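Local structure of 3-hydroxy-3-methylglutaryl-CoA lyase (Acinetobacter baumannii, 6NDS) at residues Thr79-Pro91 with Val100-Ser112. The protein is an enzyme of the HMGL-like family with a TIM-barrel fold, and binds a zinc ion and coenzyme A. Residues are numbered along the deposited sequence; the frame is centred on the assembly and turned at random.
Sequences TRHKDIIYVGLIP and VEANANELNLVLS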
ATOM      1  N   THR A  79      21.290  12.102  21.967  1.00 21.30           N
ATOM      2  CA  THR A  79      20.681  12.387  23.259  1.00 22.53           C
ATOM      3  C   THR A  79      19.828  11.196  23.677  1.00 26.02           C
ATOM      4  O   THR A  79      18.897  10.817  22.959  1.00 31.83           O
ATOM      5  CB  THR A  79      19.824  13.644  23.154  1.00 27.77           C
ATOM      6  OG1 THR A  79      20.642  14.735  22.727  1.00 31.52           O
ATOM      7  CG2 THR A  79      19.175  13.975  24.511  1.00 29.24           C
ATOM      8  N   ARG A  80      20.135  10.600  24.827  1.00 25.20           N
ATOM      9  CA  ARG A  80      19.420   9.410  25.290  1.00 26.18           C
ATOM     10  C   ARG A  80      18.173   9.843  26.057  1.00 28.35           C
ATOM     11  O   ARG A  80      18.280  10.440  27.132  1.00 30.43           O
ATOM     12  CB  ARG A  80      20.313   8.550  26.185  1.00 29.16           C
ATOM     13  CG  ARG A  80      21.623   8.084  25.549  1.00 27.16           C
ATOM     14  CD  ARG A  80      21.366   7.187  24.371  1.00 27.08           C
ATOM     15  NE  ARG A  80      22.611   6.630  23.847  1.00 28.77           N
ATOM     16  CZ  ARG A  80      23.025   5.379  24.048  1.00 29.43           C
ATOM     17  NH1 ARG A  80      22.300   4.537  24.773  1.00 28.30           N
ATOM     18  NH2 ARG A  80      24.171   4.971  23.520  1.00 26.57           N
ATOM     19  N   HIS A  81      16.998   9.548  25.513  1.00 28.15           N
ATOM     20  CA  HIS A  81      15.760   9.704  26.267  1.00 25.97           C
ATOM     21  C   HIS A  81      15.586   8.492  27.168  1.00 25.34           C
ATOM     22  O   HIS A  81      15.748   7.357  26.712  1.00 25.82           O
ATOM     23  CB  HIS A  81      14.571   9.844  25.319  1.00 26.03           C
ATOM     24  CG  HIS A  81      14.557  11.133  24.559  1.00 29.43           C
ATOM     25  ND1 HIS A  81      13.448  11.951  24.502  1.00 31.08           N
ATOM     26  CD2 HIS A  81      15.520  11.749  23.829  1.00 26.91           C
ATOM     27  CE1 HIS A  81      13.727  13.013  23.766  1.00 32.31           C
ATOM     28  NE2 HIS A  81      14.980  12.916  23.352  1.00 30.14           N
ATOM     29  N   LYS A  82      15.253   8.725  28.443  1.00 27.79           N
ATOM     30  CA  LYS A  82      15.265   7.628  29.411  1.00 27.49           C
ATOM     31  C   LYS A  82      14.239   6.555  29.084  1.00 31.20           C
ATOM     32  O   LYS A  82      14.411   5.396  29.476  1.00 35.47           O
ATOM     33  CB  LYS A  82      15.009   8.149  30.822  1.00 30.93           C
ATOM     34  CG  LYS A  82      16.169   8.889  31.434  1.00 41.86           C
ATOM     35  CD  LYS A  82      15.893   9.192  32.900  1.00 51.37           C
ATOM     36  CE  LYS A  82      17.012  10.027  33.489  1.00 65.53           C
ATOM     37  NZ  LYS A  82      17.297  11.211  32.626  1.00 70.76           N
ATOM     38  N   ASP A  83      13.166   6.914  28.389  1.00 27.41           N
ATOM     39  CA  ASP A  83      12.095   5.949  28.169  0.51 31.72           C
ATOM     40  C   ASP A  83      12.112   5.366  26.760  1.00 28.44           C
ATOM     41  O   ASP A  83      11.116   4.784  26.318  1.00 27.94           O
ATOM     42  CB  ASP A  83      10.746   6.583  28.503  0.51 35.33           C
ATOM     43  CG  ASP A  83      10.538   6.727  30.005  0.51 43.14           C
ATOM     44  OD1 ASP A  83      10.700   5.718  30.725  0.51 47.47           O
ATOM     45  OD2 ASP A  83      10.239   7.846  30.470  0.51 46.26           O
ATOM     46  N   ILE A  84      13.250   5.463  26.074  1.00 24.16           N
ATOM     47  CA  ILE A  84      13.441   4.884  24.751  1.00 22.98           C
ATOM     48  C   ILE A  84      14.564   3.857  24.823  1.00 22.53           C
ATOM     49  O   ILE A  84      15.607   4.102  25.438  1.00 24.77           O
ATOM     50  CB  ILE A  84      13.771   5.958  23.694  1.00 22.01           C
ATOM     51  CG1 ILE A  84      12.637   6.975  23.583  1.00 24.55           C
ATOM     52  CG2 ILE A  84      14.033   5.315  22.341  1.00 21.98           C
ATOM     53  CD1 ILE A  84      12.922   8.087  22.575  1.00 23.60           C
ATOM     54  N   ILE A  85      14.346   2.711  24.197  1.00 20.91           N
ATOM     55  CA  ILE A  85      15.373   1.688  24.030  1.00 18.61           C
ATOM     56  C   ILE A  85      16.033   1.895  22.674  1.00 20.88           C
ATOM     57  O   ILE A  85      15.380   1.773  21.629  1.00 20.03           O
ATOM     58  CB  ILE A  85      14.766   0.280  24.157  1.00 20.65           C
ATOM     59  CG1 ILE A  85      14.206   0.080  25.565  1.00 22.94           C
ATOM     60  CG2 ILE A  85      15.787  -0.799  23.799  1.00 22.04           C
ATOM     61  CD1 ILE A  85      13.211  -1.059  25.646  1.00 31.59           C
ATOM     62  N   TYR A  86      17.328   2.223  22.684  1.00 20.19           N
ATOM     63  CA  TYR A  86      18.107   2.404  21.467  1.00 19.82           C
ATOM     64  C   TYR A  86      18.765   1.077  21.107  1.00 21.65           C
ATOM     65  O   TYR A  86      19.599   0.563  21.866  1.00 21.38           O
ATOM     66  CB  TYR A  86      19.137   3.520  21.660  1.00 19.22           C
ATOM     67  CG  TYR A  86      18.457   4.860  21.917  1.00 18.88           C
ATOM     68  CD1 TYR A  86      18.040   5.664  20.862  1.00 19.68           C
ATOM     69  CD2 TYR A  86      18.209   5.294  23.218  1.00 21.53           C
ATOM     70  CE1 TYR A  86      17.403   6.872  21.082  1.00 20.22           C
ATOM     71  CE2 TYR A  86      17.566   6.503  23.458  1.00 23.00           C
ATOM     72  CZ  TYR A  86      17.172   7.286  22.385  1.00 20.81           C
ATOM     73  OH  TYR A  86      16.533   8.472  22.608  1.00 22.99           O
ATOM     74  N   VAL A  87      18.384   0.532  19.953  1.00 20.12           N
ATOM     75  CA  VAL A  87      18.721  -0.823  19.531  1.00 18.66           C
ATOM     76  C   VAL A  87      19.851  -0.756  18.516  1.00 18.17           C
ATOM     77  O   VAL A  87      19.843   0.100  17.629  1.00 19.73           O
ATOM     78  CB  VAL A  87      17.494  -1.517  18.906  1.00 21.30           C
ATOM     79  CG1 VAL A  87      17.839  -2.943  18.473  1.00 20.72           C
ATOM     80  CG2 VAL A  87      16.279  -1.482  19.863  1.00 21.34           C
ATOM     81  N   GLY A  88      20.813  -1.673  18.627  1.00 19.68           N
ATOM     82  CA  GLY A  88      21.815  -1.841  17.587  1.00 18.81           C
ATOM     83  C   GLY A  88      21.740  -3.222  16.946  1.00 23.37           C
ATOM     84  O   GLY A  88      21.600  -4.226  17.653  1.00 23.83           O
ATOM     85  N   LEU A  89      21.830  -3.284  15.615  1.00 19.86           N
ATOM     86  CA  LEU A  89      21.822  -4.555  14.890  1.00 17.77           C
ATOM     87  C   LEU A  89      23.203  -5.198  14.938  1.00 23.73           C
ATOM     88  O   LEU A  89      24.215  -4.540  14.667  1.00 22.82           O
ATOM     89  CB  LEU A  89      21.396  -4.340  13.433  1.00 21.48           C
ATOM     90  CG  LEU A  89      21.345  -5.603  12.552  1.00 25.05           C
ATOM     91  CD1 LEU A  89      20.246  -5.472  11.522  1.00 26.00           C
ATOM     92  CD2 LEU A  89      22.668  -5.862  11.835  1.00 24.19           C
ATOM     93  N   ILE A  90      23.220  -6.503  15.210  0.57 22.80           N
ATOM     94  CA  ILE A  90      24.432  -7.262  15.518  0.57 26.61           C
ATOM     95  C   ILE A  90      24.475  -8.534  14.679  0.57 26.67           C
ATOM     96  O   ILE A  90      23.474  -9.266  14.631  0.57 25.93           O
ATOM     97  CB  ILE A  90      24.481  -7.604  17.016  0.57 30.57           C
ATOM     98  CG1 ILE A  90      24.400  -6.329  17.858  0.57 30.14           C
ATOM     99  CG2 ILE A  90      25.731  -8.396  17.339  0.57 30.31           C
ATOM    100  CD1 ILE A  90      25.475  -5.327  17.523  0.57 27.73           C
ATOM    101  N   PRO A  91      25.593  -8.857  14.005  1.00 24.80           N
ATOM    102  CA  PRO A  91      25.643 -10.133  13.284  1.00 23.63           C
ATOM    103  C   PRO A  91      26.466 -11.213  13.972  1.00 24.96           C
ATOM    104  O   PRO A  91      26.330 -12.392  13.623  1.00 26.67           O
ATOM    105  CB  PRO A  91      26.304  -9.730  11.964  1.00 27.92           C
ATOM    106  CG  PRO A  91      27.342  -8.709  12.427  1.00 27.16           C
ATOM    107  CD  PRO A  91      26.737  -7.995  13.650  1.00 28.72           C
ATOM    108  N   VAL A 100      28.044  -3.073  22.999  1.00 26.34           N
ATOM    109  CA  VAL A 100      28.076  -2.879  24.446  1.00 31.10           C
ATOM    110  C   VAL A 100      29.003  -1.726  24.810  1.00 31.88           C
ATOM    111  O   VAL A 100      28.685  -0.908  25.683  1.00 31.75           O
ATOM    112  CB  VAL A 100      28.476  -4.187  25.151  1.00 35.83           C
ATOM    113  CG1 VAL A 100      28.787  -3.926  26.619  1.00 40.79           C
ATOM    114  CG2 VAL A 100      27.359  -5.218  25.011  1.00 34.90           C
ATOM    115  N   GLU A 101      30.165  -1.638  24.148  1.00 31.18           N
ATOM    116  CA  GLU A 101      31.056  -0.502  24.375  1.00 37.73           C
ATOM    117  C   GLU A 101      30.378   0.824  24.043  1.00 32.44           C
ATOM    118  O   GLU A 101      30.662   1.844  24.682  1.00 35.32           O
ATOM    119  CB  GLU A 101      32.334  -0.656  23.548  1.00 38.86           C
ATOM    120  N   ALA A 102      29.498   0.836  23.051  1.00 29.99           N
ATOM    121  CA  ALA A 102      28.755   2.038  22.685  1.00 27.96           C
ATOM    122  C   ALA A 102      27.477   2.215  23.497  1.00 29.07           C
ATOM    123  O   ALA A 102      26.718   3.159  23.242  1.00 27.17           O
ATOM    124  CB  ALA A 102      28.428   2.014  21.188  1.00 27.31           C
ATOM    125  N   ASN A 103      27.228   1.334  24.466  1.00 25.50           N
ATOM    126  CA  ASN A 103      26.057   1.405  25.339  1.00 29.12           C
ATOM    127  C   ASN A 103      24.755   1.368  24.543  1.00 28.01           C
ATOM    128  O   ASN A 103      23.803   2.100  24.834  1.00 25.68           O
ATOM    129  CB  ASN A 103      26.097   2.637  26.249  1.00 31.92           C
ATOM    130  CG  ASN A 103      25.047   2.573  27.342  1.00 38.54           C
ATOM    131  OD1 ASN A 103      24.714   1.489  27.830  1.00 35.91           O
ATOM    132  ND2 ASN A 103      24.495   3.726  27.709  1.00 38.21           N
ATOM    133  N   ALA A 104      24.703   0.509  23.532  1.00 24.90           N
ATOM    134  CA  ALA A 104      23.403   0.165  22.975  1.00 21.92           C
ATOM    135  C   ALA A 104      22.538  -0.434  24.080  1.00 24.12           C
ATOM    136  O   ALA A 104      23.029  -1.187  24.929  1.00 25.19           O
ATOM    137  CB  ALA A 104      23.560  -0.821  21.817  1.00 21.47           C
ATOM    138  N   ASN A 105      21.256  -0.047  24.117  1.00 21.63           N
ATOM    139  CA  ASN A 105      20.381  -0.559  25.168  1.00 21.77           C
ATOM    140  C   ASN A 105      19.946  -1.987  24.892  1.00 23.33           C
ATOM    141  O   ASN A 105      19.592  -2.719  25.825  1.00 28.41           O
ATOM    142  CB  ASN A 105      19.114   0.288  25.317  1.00 22.98           C
ATOM    143  CG  ASN A 105      19.392   1.739  25.680  1.00 27.41           C
ATOM    144  OD1 ASN A 105      18.695   2.638  25.202  1.00 24.30           O
ATOM    145  ND2 ASN A 105      20.390   1.980  26.542  1.00 25.86           N
ATOM    146  N   GLU A 106      19.919  -2.370  23.622  1.00 22.25           N
ATOM    147  CA  GLU A 106      19.444  -3.680  23.210  1.00 23.76           C
ATOM    148  C   GLU A 106      20.214  -4.108  21.972  1.00 23.84           C
ATOM    149  O   GLU A 106      20.466  -3.297  21.075  1.00 21.17           O
ATOM    150  CB  GLU A 106      17.940  -3.645  22.931  1.00 22.26           C
ATOM    151  CG  GLU A 106      17.307  -4.974  22.549  1.00 23.66           C
ATOM    152  CD  GLU A 106      15.776  -4.902  22.613  1.00 28.66           C
ATOM    153  OE1 GLU A 106      15.135  -4.663  21.563  1.00 28.62           O
ATOM    154  OE2 GLU A 106      15.219  -5.061  23.722  1.00 33.31           O
ATOM    155  N   LEU A 107      20.604  -5.375  21.946  1.00 22.33           N
ATOM    156  CA  LEU A 107      21.316  -5.958  20.822  1.00 23.07           C
ATOM    157  C   LEU A 107      20.339  -6.808  20.021  1.00 22.12           C
ATOM    158  O   LEU A 107      19.772  -7.767  20.555  1.00 24.36           O
ATOM    159  CB  LEU A 107      22.495  -6.800  21.313  1.00 22.05           C
ATOM    160  CG  LEU A 107      23.814  -6.065  21.590  1.00 24.37           C
ATOM    161  CD1 LEU A 107      23.656  -4.863  22.493  1.00 31.54           C
ATOM    162  CD2 LEU A 107      24.828  -7.057  22.169  1.00 25.60           C
ATOM    163  N   ASN A 108      20.150  -6.451  18.752  1.00 20.46           N
ATOM    164  CA  ASN A 108      19.264  -7.167  17.832  1.00 21.69           C
ATOM    165  C   ASN A 108      20.109  -8.123  16.995  1.00 21.27           C
ATOM    166  O   ASN A 108      20.780  -7.711  16.043  1.00 23.12           O
ATOM    167  CB  ASN A 108      18.500  -6.189  16.950  1.00 22.31           C
ATOM    168  CG  ASN A 108      17.588  -6.884  15.976  1.00 25.69           C
ATOM    169  OD1 ASN A 108      17.188  -8.028  16.202  1.00 23.63           O
ATOM    170  ND2 ASN A 108      17.249  -6.201  14.876  1.00 26.72           N
ATOM    171  N   LEU A 109      20.077  -9.401  17.369  1.00 19.87           N
ATOM    172  CA  LEU A 109      20.788 -10.445  16.641  0.52 23.59           C
ATOM    173  C   LEU A 109      19.990 -10.820  15.400  1.00 22.79           C
ATOM    174  O   LEU A 109      18.767 -10.926  15.453  1.00 26.09           O
ATOM    175  CB  LEU A 109      20.974 -11.686  17.518  0.52 20.93           C
ATOM    176  CG  LEU A 109      21.299 -11.544  19.009  0.52 25.16           C
ATOM    177  CD1 LEU A 109      21.647 -12.900  19.608  0.52 23.90           C
ATOM    178  CD2 LEU A 109      22.428 -10.579  19.237  0.52 26.17           C
ATOM    179  N   VAL A 110      20.683 -11.031  14.277  1.00 21.73           N
ATOM    180  CA  VAL A 110      19.995 -11.295  13.016  1.00 20.16           C
ATOM    181  C   VAL A 110      20.620 -12.484  12.297  1.00 25.72           C
ATOM    182  O   VAL A 110      21.838 -12.535  12.107  1.00 24.00           O
ATOM    183  CB  VAL A 110      20.009 -10.062  12.092  1.00 23.64           C
ATOM    184  CG1 VAL A 110      19.319 -10.388  10.755  1.00 26.54           C
ATOM    185  CG2 VAL A 110      19.326  -8.877  12.761  1.00 23.70           C
ATOM    186  N   LEU A 111      19.776 -13.421  11.868  1.00 21.32           N
ATOM    187  CA  LEU A 111      20.148 -14.400  10.853  1.00 21.58           C
ATOM    188  C   LEU A 111      18.943 -14.605   9.939  1.00 24.44           C
ATOM    189  O   LEU A 111      17.830 -14.164  10.243  1.00 24.38           O
ATOM    190  CB  LEU A 111      20.635 -15.721  11.473  1.00 24.63           C
ATOM    191  CG  LEU A 111      19.619 -16.835  11.731  1.00 25.75           C
ATOM    192  CD1 LEU A 111      20.357 -18.122  12.122  1.00 25.27           C
ATOM    193  CD2 LEU A 111      18.597 -16.445  12.793  1.00 27.97           C
ATOM    194  N   SER A 112      19.169 -15.240   8.787  1.00 24.37           N
ATOM    195  CA  SER A 112      18.101 -15.506   7.825  1.00 22.34           C
ATOM    196  C   SER A 112      17.649 -16.959   7.893  1.00 26.78           C
ATOM    197  O   SER A 112      18.463 -17.861   8.095  1.00 27.16           O
ATOM    198  CB  SER A 112      18.559 -15.182   6.399  1.00 26.61           C
ATOM    199  OG  SER A 112      18.989 -13.831   6.309  1.00 31.26           O
TER
HETATM  200  O   HOH W   1      20.446   5.011  26.915  1.00 27.46           O
HETATM  201  O   HOH W   2      24.251 -13.839  11.827  1.00 25.78           O
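Asn105 meets Tyr86 where two neighbouring parallel strands, 85-90 and 106-112, begin to pair. Followed outward, the Asn105 side chain first sets CB against Tyr86 O; Asn105 CB also lies 3.8 Å from Ile85 CG2. Its CG lies beside its own backbone N (chi1 -60°), which carries the amide back along Tyr86. OD1 then takes the N-H of Tyr86 at 2.9 Å in an almost straight bond (178°) and also lies near the ring edge at CD2. ND2, at the other corner, donates to a water that Arg80 NH1 shares. Asn105 thus serves both backbone polar groups of Tyr86, its side chain taking the N-H through OD1 and its own backbone N donating to the carbonyl, just ahead of the first bridge, Val87 with Glu106.

Arg80, long enough to cross from the preceding loop, points NH1 and NH2 at Asn103 O, which lies in the guanidinium plane; the NH1 bond is 2.9 Å. Asn103 is the positive-phi residue of the Schellman motif that ends helix 93-101, where a cation would probably be favoured by the partial negative charge of the helix C-terminus.

Farther along, Gly88 N donates to Glu106 O, and Ile90 N to Asn108 O at 2.8 Å. Side chains alternate: Val87 CG1 packs on Asn108 CB on one face, while on the other Ile90 CG1 meets Leu107 CG at 3.8 Å, both branched chains reaching helix 93-101. Polar Asn108 suits the first face because Thr149 and Glu55 bind its amide.

Strand 85-90, helix 93-101 and strand 106-112 form a beta-alpha-beta unit of the TIM barrel, with Pro91 touching coenzyme A.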